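Local coordinates for protein 16S rRNA (adenine(1408)-N(1))-methyltransferase (Escherichia coli, PDB 3MTE) that methylates the N1 position of adenine 1408 in 16S rRNA of assembled 30S subunits, using S-adenosylmethionine, and thereby confers resistance to several aminoglycosides, at residues 30-35 with 98-103; 117-122 with 156-161; 130-135 with 217-222. One frame throughout, in Å; residues are numbered along the deposited sequence.

Interaction 1 of 3, residues 30-35 with 98-103; sequences VHIDLG and KNIADS. With SAM (S-adenosylmethionine), chain C.
His31 and Ser103 face each other across a parallel bridge in the central sheet of a Rossmann-like methyltransferase, where strand 29-34 runs beside the start of strand 101-107. Their side chains lie on the same face of the sheet and bond directly, His31 ND1 to Ser103 OG at 2.7 Å and nearly straight at 170°; either atom could be the donor. The hydroxyl sits at the ring edge, near its plane. It gets there because OG of Ser103 stands between backbone N and carbonyl carbon (chi1 54°), while the His31 ring extends anti to its own N (chi1 179°). With NE2 held by Ser105 OG, both ring nitrogens are engaged and the ring's rotation is fixed.

Backbone bonds set the register: Ile32 N reaches Ser103 O at 3.0 Å, and Val30 O accepts Asp102 N at 2.8 Å. Where the chain turns at Asp102, its carboxylate accepts a further backbone bond, OD2 receiving Val30 N on its anti side at 2.8 Å, while OD1 pairs with Lys133.

Apolar groups of Ile32 meet Ile100 and Ala101, the two isoleucines crossing at about a right angle with CD1 of Ile32 3.7 Å from CG2 of Ile100. At the far end of strand 29-34 lies the cofactor, whose amino N donates to Gly35 O at 2.8 Å.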
ATOM      1  N   VAL A  30     -12.292   6.024   3.248  1.00 19.13           N
ATOM      2  CA  VAL A  30     -11.735   4.691   3.030  1.00 18.92           C
ATOM      3  C   VAL A  30     -10.277   4.797   2.593  1.00 21.80           C
ATOM      4  O   VAL A  30      -9.954   5.557   1.687  1.00 21.76           O
ATOM      5  CB  VAL A  30     -12.521   3.940   1.947  1.00 19.19           C
ATOM      6  CG1 VAL A  30     -11.872   2.597   1.638  1.00 18.80           C
ATOM      7  CG2 VAL A  30     -13.990   3.734   2.394  1.00 17.93           C
ATOM      8  N   HIS A  31      -9.396   4.034   3.233  1.00 16.60           N
ATOM      9  CA  HIS A  31      -7.988   4.002   2.835  1.00 18.23           C
ATOM     10  C   HIS A  31      -7.592   2.612   2.373  1.00 19.59           C
ATOM     11  O   HIS A  31      -7.942   1.624   3.021  1.00 21.02           O
ATOM     12  CB  HIS A  31      -7.097   4.395   4.009  1.00 15.62           C
ATOM     13  CG  HIS A  31      -5.640   4.356   3.675  1.00 21.68           C
ATOM     14  ND1 HIS A  31      -5.013   5.379   2.997  1.00 19.66           N
ATOM     15  CD2 HIS A  31      -4.702   3.392   3.858  1.00 23.17           C
ATOM     16  CE1 HIS A  31      -3.746   5.054   2.788  1.00 16.10           C
ATOM     17  NE2 HIS A  31      -3.531   3.856   3.308  1.00 20.11           N
ATOM     18  N   ILE A  32      -6.858   2.522   1.262  1.00 18.83           N
ATOM     19  CA  ILE A  32      -6.348   1.230   0.794  1.00 15.05           C
ATOM     20  C   ILE A  32      -4.838   1.205   0.885  1.00 17.93           C
ATOM     21  O   ILE A  32      -4.171   2.117   0.394  1.00 18.74           O
ATOM     22  CB  ILE A  32      -6.767   0.925  -0.667  1.00 16.16           C
ATOM     23  CG1 ILE A  32      -8.277   0.686  -0.741  1.00 20.61           C
ATOM     24  CG2 ILE A  32      -5.977  -0.291  -1.214  1.00 20.19           C
ATOM     25  CD1 ILE A  32      -8.786   0.465  -2.163  1.00 24.55           C
ATOM     26  N   ASP A  33      -4.305   0.173   1.534  1.00 15.86           N
ATOM     27  CA  ASP A  33      -2.845  -0.029   1.609  1.00 16.36           C
ATOM     28  C   ASP A  33      -2.508  -1.278   0.788  1.00 18.10           C
ATOM     29  O   ASP A  33      -2.899  -2.394   1.145  1.00 17.14           O
ATOM     30  CB  ASP A  33      -2.421  -0.193   3.069  1.00 15.21           C
ATOM     31  CG  ASP A  33      -0.904  -0.314   3.246  1.00 19.53           C
ATOM     32  OD1 ASP A  33      -0.150   0.387   2.527  1.00 17.28           O
ATOM     33  OD2 ASP A  33      -0.479  -1.104   4.119  1.00 18.04           O
ATOM     34  N   LEU A  34      -1.794  -1.093  -0.323  1.00 15.73           N
ATOM     35  CA  LEU A  34      -1.516  -2.187  -1.254  1.00 18.05           C
ATOM     36  C   LEU A  34      -0.166  -2.833  -0.938  1.00 17.23           C
ATOM     37  O   LEU A  34       0.837  -2.138  -0.793  1.00 19.19           O
ATOM     38  CB  LEU A  34      -1.520  -1.664  -2.697  1.00 16.23           C
ATOM     39  CG  LEU A  34      -1.178  -2.665  -3.811  1.00 16.62           C
ATOM     40  CD1 LEU A  34      -2.149  -3.861  -3.846  1.00 18.27           C
ATOM     41  CD2 LEU A  34      -1.150  -1.946  -5.157  1.00 20.91           C
ATOM     42  N   GLY A  35      -0.135  -4.162  -0.845  1.00 15.38           N
ATOM     43  CA  GLY A  35       1.077  -4.853  -0.427  1.00 16.87           C
ATOM     44  C   GLY A  35       1.325  -4.551   1.039  1.00 18.86           C
ATOM     45  O   GLY A  35       2.428  -4.116   1.430  1.00 16.60           O
ATOM     46  N   LYS A  98     -13.140  -0.978  -7.099  1.00 26.66           N
ATOM     47  CA  LYS A  98     -13.007   0.151  -8.017  1.00 28.26           C
ATOM     48  C   LYS A  98     -13.618   1.428  -7.447  1.00 31.69           C
ATOM     49  O   LYS A  98     -14.744   1.409  -6.922  1.00 25.91           O
ATOM     50  CB  LYS A  98     -13.658  -0.169  -9.364  1.00 40.89           C
ATOM     51  CG  LYS A  98     -12.820  -1.058 -10.261  1.00 52.40           C
ATOM     52  CD  LYS A  98     -13.204  -0.863 -11.716  1.00 62.51           C
ATOM     53  CE  LYS A  98     -12.125  -1.389 -12.648  1.00 66.93           C
ATOM     54  NZ  LYS A  98     -12.483  -1.136 -14.072  1.00 68.05           N
ATOM     55  N   ASN A  99     -12.879   2.530  -7.546  1.00 24.92           N
ATOM     56  CA  ASN A  99     -13.429   3.853  -7.223  1.00 24.41           C
ATOM     57  C   ASN A  99     -13.869   3.992  -5.755  1.00 25.60           C
ATOM     58  O   ASN A  99     -14.816   4.716  -5.447  1.00 32.75           O
ATOM     59  CB  ASN A  99     -14.612   4.138  -8.162  1.00 30.63           C
ATOM     60  CG  ASN A  99     -15.132   5.557  -8.045  1.00 45.74           C
ATOM     61  OD1 ASN A  99     -14.361   6.515  -8.049  1.00 48.79           O
ATOM     62  ND2 ASN A  99     -16.458   5.701  -7.960  1.00 47.72           N
ATOM     63  N   ILE A 100     -13.186   3.295  -4.851  1.00 21.44           N
ATOM     64  CA  ILE A 100     -13.615   3.254  -3.452  1.00 22.92           C
ATOM     65  C   ILE A 100     -12.756   4.095  -2.486  1.00 25.04           C
ATOM     66  O   ILE A 100     -13.259   4.604  -1.484  1.00 24.18           O
ATOM     67  CB  ILE A 100     -13.719   1.783  -2.947  1.00 34.53           C
ATOM     68  CG1 ILE A 100     -14.478   1.703  -1.627  1.00 46.79           C
ATOM     69  CG2 ILE A 100     -12.354   1.154  -2.787  1.00 34.50           C
ATOM     70  CD1 ILE A 100     -14.531   0.296  -1.065  1.00 52.94           C
ATOM     71  N   ALA A 101     -11.474   4.265  -2.798  1.00 21.30           N
ATOM     72  CA  ALA A 101     -10.534   4.833  -1.825  1.00 21.69           C
ATOM     73  C   ALA A 101     -10.422   6.350  -1.849  1.00 22.99           C
ATOM     74  O   ALA A 101     -10.290   6.948  -2.916  1.00 23.36           O
ATOM     75  CB  ALA A 101      -9.130   4.206  -2.003  1.00 20.68           C
ATOM     76  N   ASP A 102     -10.449   6.966  -0.667  1.00 20.43           N
ATOM     77  CA  ASP A 102     -10.131   8.389  -0.528  1.00 18.67           C
ATOM     78  C   ASP A 102      -8.622   8.616  -0.493  1.00 21.15           C
ATOM     79  O   ASP A 102      -8.140   9.728  -0.746  1.00 20.03           O
ATOM     80  CB  ASP A 102     -10.772   8.977   0.727  1.00 23.04           C
ATOM     81  CG  ASP A 102     -12.289   8.877   0.700  1.00 24.98           C
ATOM     82  OD1 ASP A 102     -12.932   9.781   0.131  1.00 30.69           O
ATOM     83  OD2 ASP A 102     -12.832   7.881   1.227  1.00 24.66           O
ATOM     84  N   SER A 103      -7.879   7.564  -0.172  1.00 21.25           N
ATOM     85  CA  SER A 103      -6.420   7.644  -0.149  1.00 20.86           C
ATOM     86  C   SER A 103      -5.857   6.246  -0.337  1.00 21.30           C
ATOM     87  O   SER A 103      -6.519   5.251  -0.040  1.00 19.13           O
ATOM     88  CB  SER A 103      -5.933   8.262   1.160  1.00 19.16           C
ATOM     89  OG  SER A 103      -6.448   7.574   2.292  1.00 23.68           O
TER
HETATM   90  N   SAM C 220       3.763  -2.512   3.296  1.00 15.71           N
HETATM   91  CA  SAM C 220       4.549  -3.505   4.021  1.00 20.12           C
HETATM   92  C   SAM C 220       5.225  -2.886   5.237  1.00 26.16           C
HETATM   93  OXT SAM C 220       5.333  -1.663   5.336  1.00 22.66           O
HETATM   94  CB  SAM C 220       5.622  -4.127   3.124  1.00 19.97           C
HETATM   95  CG  SAM C 220       5.924  -5.568   3.512  1.00 30.07           C
HETATM   96  SD  SAM C 220       7.013  -6.405   2.328  1.00 34.61           S
HETATM   97  CE  SAM C 220       8.388  -5.244   2.227  1.00 24.26           C
HETATM   98  C5' SAM C 220       6.234  -6.127   0.724  1.00 24.69           C
HETATM   99  C4' SAM C 220       4.853  -6.788   0.595  1.00 24.66           C
HETATM  100  O4' SAM C 220       4.416  -6.606  -0.736  1.00 29.04           O
HETATM  101  C3' SAM C 220       4.840  -8.286   0.865  1.00 24.42           C
HETATM  102  O3' SAM C 220       3.853  -8.592   1.818  1.00 23.62           O
HETATM  103  C2' SAM C 220       4.385  -8.923  -0.436  1.00 25.89           C
HETATM  104  O2' SAM C 220       3.574 -10.071  -0.244  1.00 23.18           O
HETATM  105  C1' SAM C 220       3.679  -7.756  -1.118  1.00 26.56           C
HETATM  106  N9  SAM C 220       3.701  -7.933  -2.580  1.00 23.37           N
HETATM  107  C8  SAM C 220       4.736  -8.393  -3.355  1.00 22.26           C
HETATM  108  N7  SAM C 220       4.314  -8.405  -4.644  1.00 21.68           N
HETATM  109  C5  SAM C 220       3.038  -7.963  -4.687  1.00 19.94           C
HETATM  110  C6  SAM C 220       2.131  -7.787  -5.722  1.00 22.64           C
HETATM  111  N6  SAM C 220       2.479  -8.074  -6.978  1.00 24.18           N
HETATM  112  N1  SAM C 220       0.880  -7.299  -5.436  1.00 21.36           N
HETATM  113  C2  SAM C 220       0.497  -7.005  -4.141  1.00 25.02           C
HETATM  114  N3  SAM C 220       1.405  -7.188  -3.118  1.00 17.57           N
HETATM  115  C4  SAM C 220       2.642  -7.662  -3.395  1.00 19.72           C

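Interaction 2 of 3, residues 117-122 with 156-161; sequences VIKPNR and RGLPLL
Ile118 and Leu161 meet at about a right angle where the C-terminal part of helix 111-118 packs against the loop joining helices 147-155 and 163-167, at the periphery of the Rossmann-like methyltransferase fold. The contact is made by one branch from each residue: CG2 of Ile118 lies 3.6 Å from CD2 of Leu161. In Ile118 the CG1 arm occupies the position between backbone N and carbonyl carbon (chi1 69°), which puts CG2 beside the backbone N; CD1, at the end of that arm, comes to 4.1 Å from Pro159 O. Phe166 of helix 163-167 touches both Ile118 and Leu161, so this hydrophobic meeting continues into the next helix.

A second crossing, again near a right angle, joins Lys119 to Leu158. Here CD2 of Leu158 approaches the root of the lysine, 3.8 Å from CB and 4.1 Å from CG of Lys119. The rest of the lysine is extended and leads its ammonium away from the loop, leaving the aliphatic base to make the contact.

No hydrogen bond spans the segments, so carbon contacts carry the join, while outside residues supply polar anchors: Tyr165 OH bonds Ile118 O and Tyr144 OH bonds Leu161 N. The loop itself leaves helix 147-155 through a Schellman motif at Gly157. Beyond it, Pro159 lies between the two crossing pairs along the loop and presents CG to the Ile118 carbonyl, 4.0 Å from Ile118 O.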
ATOM      1  N   VAL A 117       6.295   0.031  -9.438  1.00 19.09           N
ATOM      2  CA  VAL A 117       6.256   1.404  -8.942  1.00 17.30           C
ATOM      3  C   VAL A 117       7.353   2.255  -9.564  1.00 18.01           C
ATOM      4  O   VAL A 117       7.112   3.403  -9.959  1.00 23.23           O
ATOM      5  CB  VAL A 117       6.349   1.463  -7.391  1.00 16.48           C
ATOM      6  CG1 VAL A 117       6.602   2.889  -6.926  1.00 23.21           C
ATOM      7  CG2 VAL A 117       5.055   0.945  -6.772  1.00 17.13           C
ATOM      8  N   ILE A 118       8.557   1.695  -9.685  1.00 19.62           N
ATOM      9  CA  ILE A 118       9.693   2.517 -10.094  1.00 18.84           C
ATOM     10  C   ILE A 118       9.897   2.639 -11.596  1.00 20.90           C
ATOM     11  O   ILE A 118      10.441   3.644 -12.064  1.00 20.96           O
ATOM     12  CB  ILE A 118      10.991   2.067  -9.391  1.00 24.59           C
ATOM     13  CG1 ILE A 118      11.427   0.700  -9.892  1.00 24.81           C
ATOM     14  CG2 ILE A 118      10.760   2.032  -7.888  1.00 25.11           C
ATOM     15  CD1 ILE A 118      12.694   0.180  -9.186  1.00 33.53           C
ATOM     16  N   LYS A 119       9.436   1.654 -12.364  1.00 23.00           N
ATOM     17  CA  LYS A 119       9.623   1.700 -13.813  1.00 20.67           C
ATOM     18  C   LYS A 119       9.050   2.963 -14.490  1.00 29.62           C
ATOM     19  O   LYS A 119       9.774   3.672 -15.191  1.00 28.40           O
ATOM     20  CB  LYS A 119       9.124   0.414 -14.488  1.00 24.89           C
ATOM     21  CG  LYS A 119       9.425   0.353 -15.984  1.00 38.89           C
ATOM     22  CD  LYS A 119       8.780  -0.869 -16.622  1.00 48.44           C
ATOM     23  CE  LYS A 119       8.944  -0.855 -18.133  1.00 55.35           C
ATOM     24  NZ  LYS A 119       8.203  -1.980 -18.770  1.00 59.82           N
ATOM     25  N   PRO A 120       7.748   3.246 -14.307  1.00 28.88           N
ATOM     26  CA  PRO A 120       6.717   2.435 -13.658  1.00 26.29           C
ATOM     27  C   PRO A 120       5.992   1.564 -14.682  1.00 29.74           C
ATOM     28  O   PRO A 120       6.060   1.832 -15.885  1.00 26.56           O
ATOM     29  CB  PRO A 120       5.749   3.484 -13.117  1.00 26.91           C
ATOM     30  CG  PRO A 120       5.889   4.668 -14.071  1.00 31.54           C
ATOM     31  CD  PRO A 120       7.194   4.511 -14.826  1.00 30.80           C
ATOM     32  N   ASN A 121       5.316   0.524 -14.206  1.00 24.47           N
ATOM     33  CA  ASN A 121       4.481  -0.285 -15.078  1.00 26.13           C
ATOM     34  C   ASN A 121       3.128   0.411 -15.216  1.00 27.94           C
ATOM     35  O   ASN A 121       2.350   0.451 -14.262  1.00 26.21           O
ATOM     36  CB  ASN A 121       4.314  -1.689 -14.511  1.00 26.28           C
ATOM     37  CG  ASN A 121       3.559  -2.597 -15.451  1.00 32.73           C
ATOM     38  OD1 ASN A 121       2.476  -2.256 -15.914  1.00 31.19           O
ATOM     39  ND2 ASN A 121       4.139  -3.753 -15.755  1.00 34.69           N
ATOM     40  N   ARG A 122       2.866   0.962 -16.399  1.00 25.15           N
ATOM     41  CA  ARG A 122       1.682   1.780 -16.643  0.54 26.53           C
ATOM     42  C   ARG A 122       0.391   0.997 -16.439  1.00 25.55           C
ATOM     43  O   ARG A 122      -0.567   1.496 -15.840  1.00 27.66           O
ATOM     44  CB  ARG A 122       1.725   2.336 -18.069  0.54 33.26           C
ATOM     45  CG  ARG A 122       0.957   3.633 -18.274  0.54 39.88           C
ATOM     46  CD  ARG A 122       1.030   4.099 -19.729  0.54 47.84           C
ATOM     47  NE  ARG A 122       2.205   3.569 -20.420  0.54 51.78           N
ATOM     48  CZ  ARG A 122       3.383   4.182 -20.479  0.54 56.34           C
ATOM     49  NH1 ARG A 122       3.551   5.354 -19.885  0.54 58.97           N
ATOM     50  NH2 ARG A 122       4.394   3.621 -21.131  0.54 57.34           N
ATOM     51  N   ARG A 156      18.530  -5.902 -14.358  1.00 31.63           N
ATOM     52  CA  ARG A 156      17.417  -5.968 -15.300  1.00 31.11           C
ATOM     53  C   ARG A 156      17.201  -4.650 -16.049  1.00 34.99           C
ATOM     54  O   ARG A 156      16.273  -4.524 -16.848  1.00 38.49           O
ATOM     55  CB  ARG A 156      16.143  -6.419 -14.584  1.00 32.17           C
ATOM     56  CG  ARG A 156      16.090  -7.935 -14.382  1.00 35.20           C
ATOM     57  CD  ARG A 156      15.128  -8.343 -13.271  1.00 43.40           C
ATOM     58  NE  ARG A 156      13.766  -7.872 -13.497  1.00 47.94           N
ATOM     59  CZ  ARG A 156      12.857  -8.533 -14.207  1.00 49.70           C
ATOM     60  NH1 ARG A 156      13.169  -9.695 -14.769  1.00 45.12           N
ATOM     61  NH2 ARG A 156      11.638  -8.030 -14.358  1.00 54.06           N
ATOM     62  N   GLY A 157      18.061  -3.673 -15.786  1.00 38.06           N
ATOM     63  CA  GLY A 157      18.020  -2.410 -16.506  1.00 40.46           C
ATOM     64  C   GLY A 157      16.896  -1.487 -16.071  1.00 38.56           C
ATOM     65  O   GLY A 157      16.439  -0.641 -16.840  1.00 36.77           O
ATOM     66  N   LEU A 158      16.445  -1.649 -14.833  1.00 32.16           N
ATOM     67  CA  LEU A 158      15.444  -0.750 -14.272  1.00 31.87           C
ATOM     68  C   LEU A 158      16.127   0.481 -13.679  1.00 34.13           C
ATOM     69  O   LEU A 158      17.290   0.421 -13.284  1.00 32.93           O
ATOM     70  CB  LEU A 158      14.605  -1.472 -13.223  1.00 32.58           C
ATOM     71  CG  LEU A 158      13.555  -2.413 -13.817  1.00 39.78           C
ATOM     72  CD1 LEU A 158      13.499  -3.717 -13.052  1.00 36.57           C
ATOM     73  CD2 LEU A 158      12.198  -1.720 -13.844  1.00 43.71           C
ATOM     74  N   PRO A 159      15.405   1.610 -13.628  1.00 39.05           N
ATOM     75  CA  PRO A 159      15.991   2.866 -13.143  1.00 36.99           C
ATOM     76  C   PRO A 159      16.478   2.732 -11.704  1.00 33.82           C
ATOM     77  O   PRO A 159      15.873   2.002 -10.921  1.00 38.64           O
ATOM     78  CB  PRO A 159      14.818   3.851 -13.211  1.00 41.74           C
ATOM     79  CG  PRO A 159      13.844   3.237 -14.174  1.00 47.02           C
ATOM     80  CD  PRO A 159      13.985   1.760 -13.993  1.00 44.64           C
ATOM     81  N   LEU A 160      17.550   3.436 -11.355  1.00 30.88           N
ATOM     82  CA  LEU A 160      18.077   3.391  -9.994  1.00 31.82           C
ATOM     83  C   LEU A 160      17.281   4.300  -9.062  1.00 31.53           C
ATOM     84  O   LEU A 160      16.939   5.426  -9.426  1.00 31.00           O
ATOM     85  CB  LEU A 160      19.556   3.788  -9.979  1.00 20.00           C
ATOM     86  CG  LEU A 160      20.516   2.847 -10.712  1.00 20.00           C
ATOM     87  CD1 LEU A 160      21.920   3.434 -10.744  1.00 20.00           C
ATOM     88  CD2 LEU A 160      20.521   1.471 -10.065  1.00 20.00           C
ATOM     89  N   LEU A 161      16.986   3.811  -7.861  1.00 33.02           N
ATOM     90  CA  LEU A 161      16.225   4.596  -6.884  1.00 28.05           C
ATOM     91  C   LEU A 161      16.980   5.840  -6.456  1.00 30.73           C
ATOM     92  O   LEU A 161      18.026   5.747  -5.812  1.00 31.83           O
ATOM     93  CB  LEU A 161      15.897   3.758  -5.642  1.00 28.77           C
ATOM     94  CG  LEU A 161      14.746   2.781  -5.815  1.00 27.82           C
ATOM     95  CD1 LEU A 161      14.427   2.079  -4.506  1.00 30.00           C
ATOM     96  CD2 LEU A 161      13.544   3.535  -6.276  1.00 32.72           C
TER

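Interaction 3 of 3, residues 130-135 with 217-222; sequences DLAKKE and GHVSKH
Asp130 and Lys221 form a salt bridge near the point where strand 212-219 runs out beside the lead-in to strand 136-142, its antiparallel neighbour in the methyltransferase sheet. NZ of Lys221 lies 2.7 Å from OD1 of Asp130. The ammonium approaches from above the carboxylate plane, 41° out of it, at the end of a fully extended lysine.

Further along, Glu135 N donates to Val219 O at 3.0 Å, and Ala132 CB packs on Val219 CG2 at 3.8 Å. The Glu135 side chain folds back at chi2 (-60°), bringing OE1 to 3.5 Å from His218 CB; the carboxylate and imidazole planes lie 26° apart. The aliphatic part of Lys134 runs past the C-terminal residue, its CB 3.8 Å from His222 CB, although His222 is poorly ordered.

In the second shell, Arg181 pairs with Glu135 OE1, Asp183 OD2 is hydrogen-bonded to His218 ND1, and Ala129 O is bonded to His222 NE2. These partners tie the join to helix 122-129 and strand 180-188. The chemistry is mixed, a small apolar centre at Ala132 and Val219 among charged groups at the surface. The salt bridge joins the last residues to the turn after helix 122-129, and Lys221 NZ, shared between Asp130 and Ser126 OG, has a second polar partner there.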
ATOM      1  N   ASP A 130      -7.265   2.956 -10.436  1.00 24.59           N
ATOM      2  CA  ASP A 130      -8.691   2.649 -10.567  1.00 26.67           C
ATOM      3  C   ASP A 130      -9.356   2.366  -9.225  1.00 28.92           C
ATOM      4  O   ASP A 130     -10.579   2.458  -9.106  1.00 30.55           O
ATOM      5  CB  ASP A 130      -8.908   1.456 -11.500  1.00 28.40           C
ATOM      6  CG  ASP A 130      -8.935   1.856 -12.957  1.00 42.55           C
ATOM      7  OD1 ASP A 130      -9.021   3.072 -13.234  1.00 42.75           O
ATOM      8  OD2 ASP A 130      -8.878   0.956 -13.824  1.00 49.22           O
ATOM      9  N   LEU A 131      -8.557   2.022  -8.219  1.00 21.55           N
ATOM     10  CA  LEU A 131      -9.092   1.737  -6.883  1.00 28.19           C
ATOM     11  C   LEU A 131      -9.512   3.010  -6.168  1.00 30.48           C
ATOM     12  O   LEU A 131     -10.223   2.967  -5.162  1.00 24.52           O
ATOM     13  CB  LEU A 131      -8.037   1.062  -6.011  1.00 23.58           C
ATOM     14  CG  LEU A 131      -7.385  -0.235  -6.481  1.00 25.38           C
ATOM     15  CD1 LEU A 131      -6.307  -0.634  -5.478  1.00 29.86           C
ATOM     16  CD2 LEU A 131      -8.427  -1.332  -6.640  1.00 31.17           C
ATOM     17  N   ALA A 132      -9.029   4.143  -6.662  1.00 25.67           N
ATOM     18  CA  ALA A 132      -9.192   5.385  -5.938  1.00 22.63           C
ATOM     19  C   ALA A 132     -10.245   6.284  -6.542  1.00 24.51           C
ATOM     20  O   ALA A 132     -10.516   6.236  -7.744  1.00 27.84           O
ATOM     21  CB  ALA A 132      -7.846   6.128  -5.843  1.00 23.12           C
ATOM     22  N   LYS A 133     -10.839   7.114  -5.694  1.00 25.39           N
ATOM     23  CA  LYS A 133     -11.794   8.105  -6.162  1.00 27.99           C
ATOM     24  C   LYS A 133     -11.024   9.274  -6.748  1.00 35.09           C
ATOM     25  O   LYS A 133      -9.836   9.455  -6.462  1.00 28.64           O
ATOM     26  CB  LYS A 133     -12.701   8.561  -5.019  1.00 29.78           C
ATOM     27  CG  LYS A 133     -13.519   7.418  -4.424  1.00 34.82           C
ATOM     28  CD  LYS A 133     -14.666   7.907  -3.554  1.00 39.06           C
ATOM     29  CE  LYS A 133     -14.187   8.336  -2.191  1.00 35.17           C
ATOM     30  NZ  LYS A 133     -15.294   8.953  -1.391  1.00 32.71           N
ATOM     31  N   LYS A 134     -11.701  10.054  -7.580  1.00 33.20           N
ATOM     32  CA  LYS A 134     -11.104  11.236  -8.181  1.00 37.01           C
ATOM     33  C   LYS A 134     -10.424  12.083  -7.111  1.00 35.66           C
ATOM     34  O   LYS A 134     -11.025  12.399  -6.078  1.00 32.25           O
ATOM     35  CB  LYS A 134     -12.190  12.053  -8.881  1.00 42.18           C
ATOM     36  CG  LYS A 134     -11.681  13.242  -9.667  1.00 44.61           C
ATOM     37  CD  LYS A 134     -12.840  13.957 -10.356  0.86 49.24           C
ATOM     38  CE  LYS A 134     -12.348  15.082 -11.248  0.94 52.41           C
ATOM     39  NZ  LYS A 134     -13.455  15.643 -12.075  0.75 56.23           N
ATOM     40  N   GLU A 135      -9.163  12.427  -7.361  1.00 35.06           N
ATOM     41  CA  GLU A 135      -8.368  13.269  -6.462  1.00 30.64           C
ATOM     42  C   GLU A 135      -8.010  12.642  -5.112  1.00 30.44           C
ATOM     43  O   GLU A 135      -7.637  13.355  -4.175  1.00 31.87           O
ATOM     44  CB  GLU A 135      -9.025  14.639  -6.259  1.00 36.67           C
ATOM     45  CG  GLU A 135      -8.967  15.536  -7.492  1.00 43.32           C
ATOM     46  CD  GLU A 135      -7.536  15.840  -7.930  1.00 48.78           C
ATOM     47  OE1 GLU A 135      -6.690  16.159  -7.058  1.00 42.82           O
ATOM     48  OE2 GLU A 135      -7.262  15.766  -9.149  1.00 50.79           O
ATOM     49  N   GLY A 217       1.046  12.524  -3.926  1.00 20.67           N
ATOM     50  CA  GLY A 217       0.274  13.482  -4.689  1.00 20.66           C
ATOM     51  C   GLY A 217      -1.169  13.043  -4.689  1.00 21.32           C
ATOM     52  O   GLY A 217      -1.650  12.471  -3.706  1.00 20.25           O
ATOM     53  N   HIS A 218      -1.859  13.302  -5.789  1.00 21.25           N
ATOM     54  CA  HIS A 218      -3.261  12.916  -5.882  1.00 21.49           C
ATOM     55  C   HIS A 218      -3.542  12.141  -7.151  1.00 28.47           C
ATOM     56  O   HIS A 218      -2.844  12.288  -8.148  1.00 23.80           O
ATOM     57  CB  HIS A 218      -4.156  14.153  -5.796  1.00 23.49           C
ATOM     58  CG  HIS A 218      -4.126  14.803  -4.450  1.00 34.74           C
ATOM     59  ND1 HIS A 218      -3.151  15.707  -4.083  1.00 37.13           N
ATOM     60  CD2 HIS A 218      -4.921  14.643  -3.366  1.00 36.98           C
ATOM     61  CE1 HIS A 218      -3.363  16.093  -2.837  1.00 42.25           C
ATOM     62  NE2 HIS A 218      -4.430  15.461  -2.379  1.00 42.99           N
ATOM     63  N   VAL A 219      -4.581  11.320  -7.107  1.00 25.95           N
ATOM     64  CA  VAL A 219      -4.931  10.497  -8.246  1.00 28.79           C
ATOM     65  C   VAL A 219      -5.666  11.386  -9.246  1.00 35.40           C
ATOM     66  O   VAL A 219      -6.664  12.022  -8.910  1.00 36.30           O
ATOM     67  CB  VAL A 219      -5.796   9.287  -7.819  1.00 26.44           C
ATOM     68  CG1 VAL A 219      -6.303   8.539  -9.039  1.00 32.37           C
ATOM     69  CG2 VAL A 219      -4.993   8.349  -6.904  1.00 21.21           C
ATOM     70  N   SER A 220      -5.149  11.451 -10.467  1.00 32.24           N
ATOM     71  CA  SER A 220      -5.671  12.385 -11.456  1.00 41.67           C
ATOM     72  C   SER A 220      -6.455  11.678 -12.552  1.00 47.45           C
ATOM     73  O   SER A 220      -7.149  12.320 -13.336  1.00 59.48           O
ATOM     74  CB  SER A 220      -4.524  13.176 -12.085  1.00 42.48           C
ATOM     75  OG  SER A 220      -3.579  12.299 -12.684  1.00 39.31           O
ATOM     76  N   LYS A 221      -6.337  10.357 -12.605  1.00 46.46           N
ATOM     77  CA  LYS A 221      -6.914   9.577 -13.694  1.00 53.24           C
ATOM     78  C   LYS A 221      -8.402   9.854 -13.918  1.00 60.23           C
ATOM     79  O   LYS A 221      -8.912   9.666 -15.027  1.00 61.50           O
ATOM     80  CB  LYS A 221      -6.688   8.081 -13.457  1.00 50.41           C
ATOM     81  CG  LYS A 221      -7.067   7.208 -14.639  1.00 53.19           C
ATOM     82  CD  LYS A 221      -6.784   5.738 -14.379  1.00 52.38           C
ATOM     83  CE  LYS A 221      -7.267   4.903 -15.556  1.00 57.47           C
ATOM     84  NZ  LYS A 221      -7.265   3.448 -15.265  1.00 57.20           N
ATOM     85  N   HIS A 222      -9.090  10.310 -12.874  1.00 62.94           N
ATOM     86  CA  HIS A 222     -10.545  10.452 -12.928  1.00 69.30           C
ATOM     87  C   HIS A 222     -11.018  11.904 -13.037  1.00 75.09           C
ATOM     88  O   HIS A 222     -10.307  12.835 -12.655  1.00 79.23           O
ATOM     89  CB  HIS A 222     -11.185   9.774 -11.715  1.00 64.84           C
ATOM     90  CG  HIS A 222     -10.596   8.434 -11.394  1.00 61.11           C
ATOM     91  ND1 HIS A 222     -10.722   7.345 -12.231  1.00 59.90           N
ATOM     92  CD2 HIS A 222      -9.883   8.006 -10.325  1.00 52.93           C
ATOM     93  CE1 HIS A 222     -10.108   6.306 -11.693  1.00 56.51           C
ATOM     94  NE2 HIS A 222      -9.593   6.680 -10.536  1.00 50.99           N
TER

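All three contacts belong to one Rossmann-like methyltransferase domain. Interactions 1 and 3 reach the same seven-stranded mixed sheet, their centres 10 Å apart, and they touch: Asn99 N lies 2.8 Å from Asp130 O, and Ala101 O lies 2.8 Å from Lys133 N, both probably hydrogen bonds. Interaction 2 stands apart, with centres 23 Å from interaction 1 and 21 Å from interaction 3. Interaction 1 closes before the others open, and strand 101-107 leads on to helix 111-118 of interaction 2; interactions 2 and 3 alternate along the chain. Interactions 1 and 3 thus form one connected patch of the sheet, to which the separate interaction 2 is related by chain order.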